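Type IV pilus assembly protein PilF (Thermus thermophilus HB8, PDB 5OIU) probably powers type IV pilus assembly as a hexameric AAA+ motor ATPase that binds and hydrolyses ATP. Local coordinates at residues T148-S153 with S274-R279. Residues are numbered along the deposited sequence; the frame is centred on the assembly and turned at random.
With ATP (adenosine-5'-triphosphate), chain Q.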
ATOM      1  N   THR C 148      12.534  14.510 -18.077  1.00 38.41           N
ATOM      2  CA  THR C 148      12.550  13.083 -17.834  1.00 42.67           C
ATOM      3  C   THR C 148      12.577  12.331 -19.159  1.00 43.61           C
ATOM      4  O   THR C 148      12.091  12.807 -20.195  1.00 38.51           O
ATOM      5  CB  THR C 148      11.339  12.677 -16.946  1.00 43.97           C
ATOM      6  OG1 THR C 148      11.537  11.368 -16.390  1.00 49.50           O
ATOM      7  CG2 THR C 148      10.048  12.688 -17.720  1.00 36.16           C
ATOM      8  N   GLY C 149      13.189  11.158 -19.109  1.00 41.82           N
ATOM      9  CA  GLY C 149      13.263  10.289 -20.246  1.00 40.48           C
ATOM     10  C   GLY C 149      14.220   9.165 -19.938  1.00 46.88           C
ATOM     11  O   GLY C 149      14.901   9.164 -18.905  1.00 47.24           O
ATOM     12  N   PRO C 150      14.280   8.176 -20.819  1.00 43.58           N
ATOM     13  CA  PRO C 150      15.289   7.133 -20.677  1.00 43.70           C
ATOM     14  C   PRO C 150      16.659   7.704 -20.990  1.00 45.46           C
ATOM     15  O   PRO C 150      16.814   8.855 -21.415  1.00 44.79           O
ATOM     16  CB  PRO C 150      14.864   6.071 -21.695  1.00 38.23           C
ATOM     17  CG  PRO C 150      14.172   6.850 -22.741  1.00 42.32           C
ATOM     18  CD  PRO C 150      13.459   7.978 -22.025  1.00 45.38           C
ATOM     19  N   THR C 151      17.663   6.873 -20.749  1.00 44.55           N
ATOM     20  CA  THR C 151      19.047   7.270 -20.960  1.00 46.38           C
ATOM     21  C   THR C 151      19.270   7.744 -22.390  1.00 43.32           C
ATOM     22  O   THR C 151      18.760   7.149 -23.340  1.00 47.41           O
ATOM     23  CB  THR C 151      19.962   6.096 -20.640  1.00 42.72           C
ATOM     24  OG1 THR C 151      19.718   5.686 -19.286  1.00 44.85           O
ATOM     25  CG2 THR C 151      21.388   6.485 -20.818  1.00 41.34           C
ATOM     26  N   GLY C 152      20.013   8.842 -22.534  1.00 47.22           N
ATOM     27  CA  GLY C 152      20.403   9.340 -23.836  1.00 35.62           C
ATOM     28  C   GLY C 152      19.302   9.986 -24.636  1.00 41.85           C
ATOM     29  O   GLY C 152      19.470  10.195 -25.838  1.00 40.67           O
ATOM     30  N   SER C 153      18.186  10.352 -24.007  1.00 40.18           N
ATOM     31  CA  SER C 153      17.033  10.834 -24.756  1.00 40.39           C
ATOM     32  C   SER C 153      16.978  12.351 -24.904  1.00 39.37           C
ATOM     33  O   SER C 153      15.925  12.869 -25.287  1.00 35.16           O
ATOM     34  CB  SER C 153      15.732  10.326 -24.114  1.00 43.03           C
ATOM     35  OG  SER C 153      15.592  10.787 -22.789  1.00 45.43           O
ATOM     36  N   SER C 274       8.624  14.799 -20.524  1.00 38.84           N
ATOM     37  CA  SER C 274       9.188  13.528 -20.955  1.00 38.00           C
ATOM     38  C   SER C 274       9.534  13.598 -22.427  1.00 32.80           C
ATOM     39  O   SER C 274       8.756  14.132 -23.223  1.00 37.83           O
ATOM     40  CB  SER C 274       8.209  12.373 -20.735  1.00 41.82           C
ATOM     41  OG  SER C 274       8.897  11.152 -20.853  1.00 40.14           O
ATOM     42  N   GLN C 275      10.678  13.045 -22.813  1.00 28.78           N
ATOM     43  CA  GLN C 275      10.981  13.133 -24.231  1.00 33.23           C
ATOM     44  C   GLN C 275      11.713  11.897 -24.752  1.00 34.20           C
ATOM     45  O   GLN C 275      12.225  11.068 -23.993  1.00 31.30           O
ATOM     46  CB  GLN C 275      11.769  14.416 -24.539  1.00 41.24           C
ATOM     47  CG  GLN C 275      13.124  14.591 -23.871  1.00 31.38           C
ATOM     48  CD  GLN C 275      13.788  15.890 -24.350  1.00 37.43           C
ATOM     49  OE1 GLN C 275      13.354  16.992 -24.009  1.00 33.50           O
ATOM     50  NE2 GLN C 275      14.822  15.756 -25.167  1.00 35.32           N
ATOM     51  N   ARG C 276      11.720  11.791 -26.082  1.00 31.27           N
ATOM     52  CA  ARG C 276      12.425  10.765 -26.836  1.00 38.58           C
ATOM     53  C   ARG C 276      13.113  11.402 -28.036  1.00 37.25           C
ATOM     54  O   ARG C 276      12.668  12.431 -28.558  1.00 37.35           O
ATOM     55  CB  ARG C 276      11.478   9.665 -27.350  1.00 36.69           C
ATOM     56  CG  ARG C 276      10.716   8.967 -26.282  1.00 34.54           C
ATOM     57  CD  ARG C 276      11.665   8.276 -25.325  1.00 32.56           C
ATOM     58  NE  ARG C 276      10.921   7.291 -24.552  1.00 41.76           N
ATOM     59  CZ  ARG C 276      10.218   7.594 -23.463  1.00 50.12           C
ATOM     60  NH1 ARG C 276      10.203   8.853 -23.002  1.00 43.49           N
ATOM     61  NH2 ARG C 276       9.542   6.638 -22.830  1.00 44.11           N
ATOM     62  N   LEU C 277      14.170  10.758 -28.513  1.00 34.87           N
ATOM     63  CA  LEU C 277      14.742  11.116 -29.807  1.00 35.03           C
ATOM     64  C   LEU C 277      14.344  10.080 -30.869  1.00 38.46           C
ATOM     65  O   LEU C 277      14.534   8.872 -30.677  1.00 34.86           O
ATOM     66  CB  LEU C 277      16.261  11.250 -29.694  1.00 35.52           C
ATOM     67  CG  LEU C 277      16.789  12.391 -28.804  1.00 37.84           C
ATOM     68  CD1 LEU C 277      18.303  12.555 -28.952  1.00 36.47           C
ATOM     69  CD2 LEU C 277      16.104  13.717 -29.107  1.00 34.92           C
ATOM     70  N   VAL C 278      13.756  10.554 -31.973  1.00 44.22           N
ATOM     71  CA  VAL C 278      13.453   9.722 -33.136  1.00 39.11           C
ATOM     72  C   VAL C 278      14.403  10.101 -34.254  1.00 38.42           C
ATOM     73  O   VAL C 278      14.916  11.223 -34.320  1.00 35.66           O
ATOM     74  CB  VAL C 278      12.003   9.836 -33.668  1.00 34.75           C
ATOM     75  CG1 VAL C 278      10.978   9.528 -32.605  1.00 32.87           C
ATOM     76  CG2 VAL C 278      11.775  11.190 -34.264  1.00 34.44           C
ATOM     77  N   ARG C 279      14.620   9.153 -35.156  1.00 41.27           N
ATOM     78  CA  ARG C 279      15.466   9.405 -36.305  1.00 40.55           C
ATOM     79  C   ARG C 279      14.689  10.186 -37.357  1.00 45.49           C
ATOM     80  O   ARG C 279      13.477  10.005 -37.537  1.00 44.93           O
ATOM     81  CB  ARG C 279      15.990   8.096 -36.883  1.00 42.31           C
ATOM     82  CG  ARG C 279      17.101   7.506 -36.058  1.00 45.63           C
ATOM     83  CD  ARG C 279      17.758   6.381 -36.797  1.00 45.74           C
ATOM     84  NE  ARG C 279      16.820   5.286 -36.991  1.00 46.87           N
ATOM     85  CZ  ARG C 279      17.010   4.264 -37.825  1.00 47.52           C
ATOM     86  NH1 ARG C 279      18.111   4.186 -38.568  1.00 41.43           N
ATOM     87  NH2 ARG C 279      16.088   3.317 -37.915  1.00 44.35           N
TER
HETATM   88  PG  ATP Q 501      22.160  11.065 -20.414  1.00 47.22           P
HETATM   89  O1G ATP Q 501      21.105   9.987 -20.183  1.00 43.15           O
HETATM   90  O2G ATP Q 501      22.211  12.119 -19.328  1.00 51.41           O
HETATM   91  O3G ATP Q 501      23.530  10.544 -20.765  1.00 50.20           O
HETATM   92  PB  ATP Q 501      20.654  12.930 -22.003  1.00 43.61           P
HETATM   93  O1B ATP Q 501      19.301  12.305 -21.780  1.00 38.43           O
HETATM   94  O2B ATP Q 501      21.079  14.163 -21.241  1.00 44.63           O
HETATM   95  O3B ATP Q 501      21.789  11.808 -21.806  1.00 37.20           O
HETATM   96  PA  ATP Q 501      21.863  14.372 -24.097  1.00 44.46           P
HETATM   97  O1A ATP Q 501      21.476  15.826 -24.045  1.00 44.10           O
HETATM   98  O2A ATP Q 501      23.186  13.958 -23.501  1.00 52.17           O
HETATM   99  O3A ATP Q 501      20.751  13.345 -23.551  1.00 36.64           O
HETATM  100  O5' ATP Q 501      21.856  14.048 -25.667  1.00 51.67           O
HETATM  101  C5' ATP Q 501      22.220  12.769 -26.183  1.00 45.67           C
HETATM  102  C4' ATP Q 501      22.562  12.974 -27.653  1.00 47.91           C
HETATM  103  O4' ATP Q 501      21.406  13.379 -28.394  1.00 38.08           O
HETATM  104  C3' ATP Q 501      23.598  14.072 -27.791  1.00 48.62           C
HETATM  105  O3' ATP Q 501      24.521  13.577 -28.780  1.00 58.32           O
HETATM  106  C2' ATP Q 501      22.778  15.281 -28.231  1.00 45.41           C
HETATM  107  O2' ATP Q 501      23.519  16.268 -28.972  1.00 47.55           O
HETATM  108  C1' ATP Q 501      21.621  14.646 -29.008  1.00 40.76           C
HETATM  109  N9  ATP Q 501      20.364  15.414 -28.918  1.00 43.85           N
HETATM  110  C8  ATP Q 501      19.801  15.835 -27.764  1.00 41.81           C
HETATM  111  N7  ATP Q 501      18.643  16.504 -28.007  1.00 36.81           N
HETATM  112  C5  ATP Q 501      18.452  16.529 -29.335  1.00 35.97           C
HETATM  113  C6  ATP Q 501      17.423  17.079 -30.245  1.00 37.59           C
HETATM  114  N6  ATP Q 501      16.350  17.762 -29.769  1.00 35.66           N
HETATM  115  N1  ATP Q 501      17.587  16.879 -31.569  1.00 38.36           N
HETATM  116  C2  ATP Q 501      18.651  16.199 -32.045  1.00 43.36           C
HETATM  117  N3  ATP Q 501      19.624  15.669 -31.277  1.00 43.40           N
HETATM  118  C4  ATP Q 501      19.586  15.798 -29.933  1.00 39.20           C
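The guanidinium of R276 carries P150 on one face: CD of the proline ring sits 3.3 Å above its plane, offset toward the rim, and the two side chains cross at about a right angle. At the edge, in plane, NH1 makes a weak hydrogen bond to S274 OG and a firmer one to Q275 O (3.2 Å), reaching that carbonyl from above its plane, while NH2 donates to N246 O. A bend at chi2 (-61°) brings the guanidinium back beside its own strand and lays its face against P150. Replacing R276 by alanine would take away the flat group against P150 and is likely to leave Q275 O without its NH1 donor and N246 O without its NH2 donor, while the weak link to S274 OG would go too. The amide of Q275 is used in its own plane: NE2 donates to S153 O at 3.1 Å, nearly straight (162°) and onto a lone pair, and OE1 is hydrogen-bonded to T158 OG1. Beyond it, L277 CG rests on S153 O, and its methyls reach the nucleotide, CD1 lying 3.3 Å from ATP O4' and CD2 against the adenine. S153 OG donates to P150 O (2.7 Å) across the type II turn, whose G152 N donates to ATP O1G. At the other end Q275 N donates to T148 O, and T148 CG2 packs on S274 CB. Here the parallel strands 143-148 and 269-281 part after the T148-S274 pair, the first turning into the P-loop (Walker A motif) characteristic of P-loop NTPases.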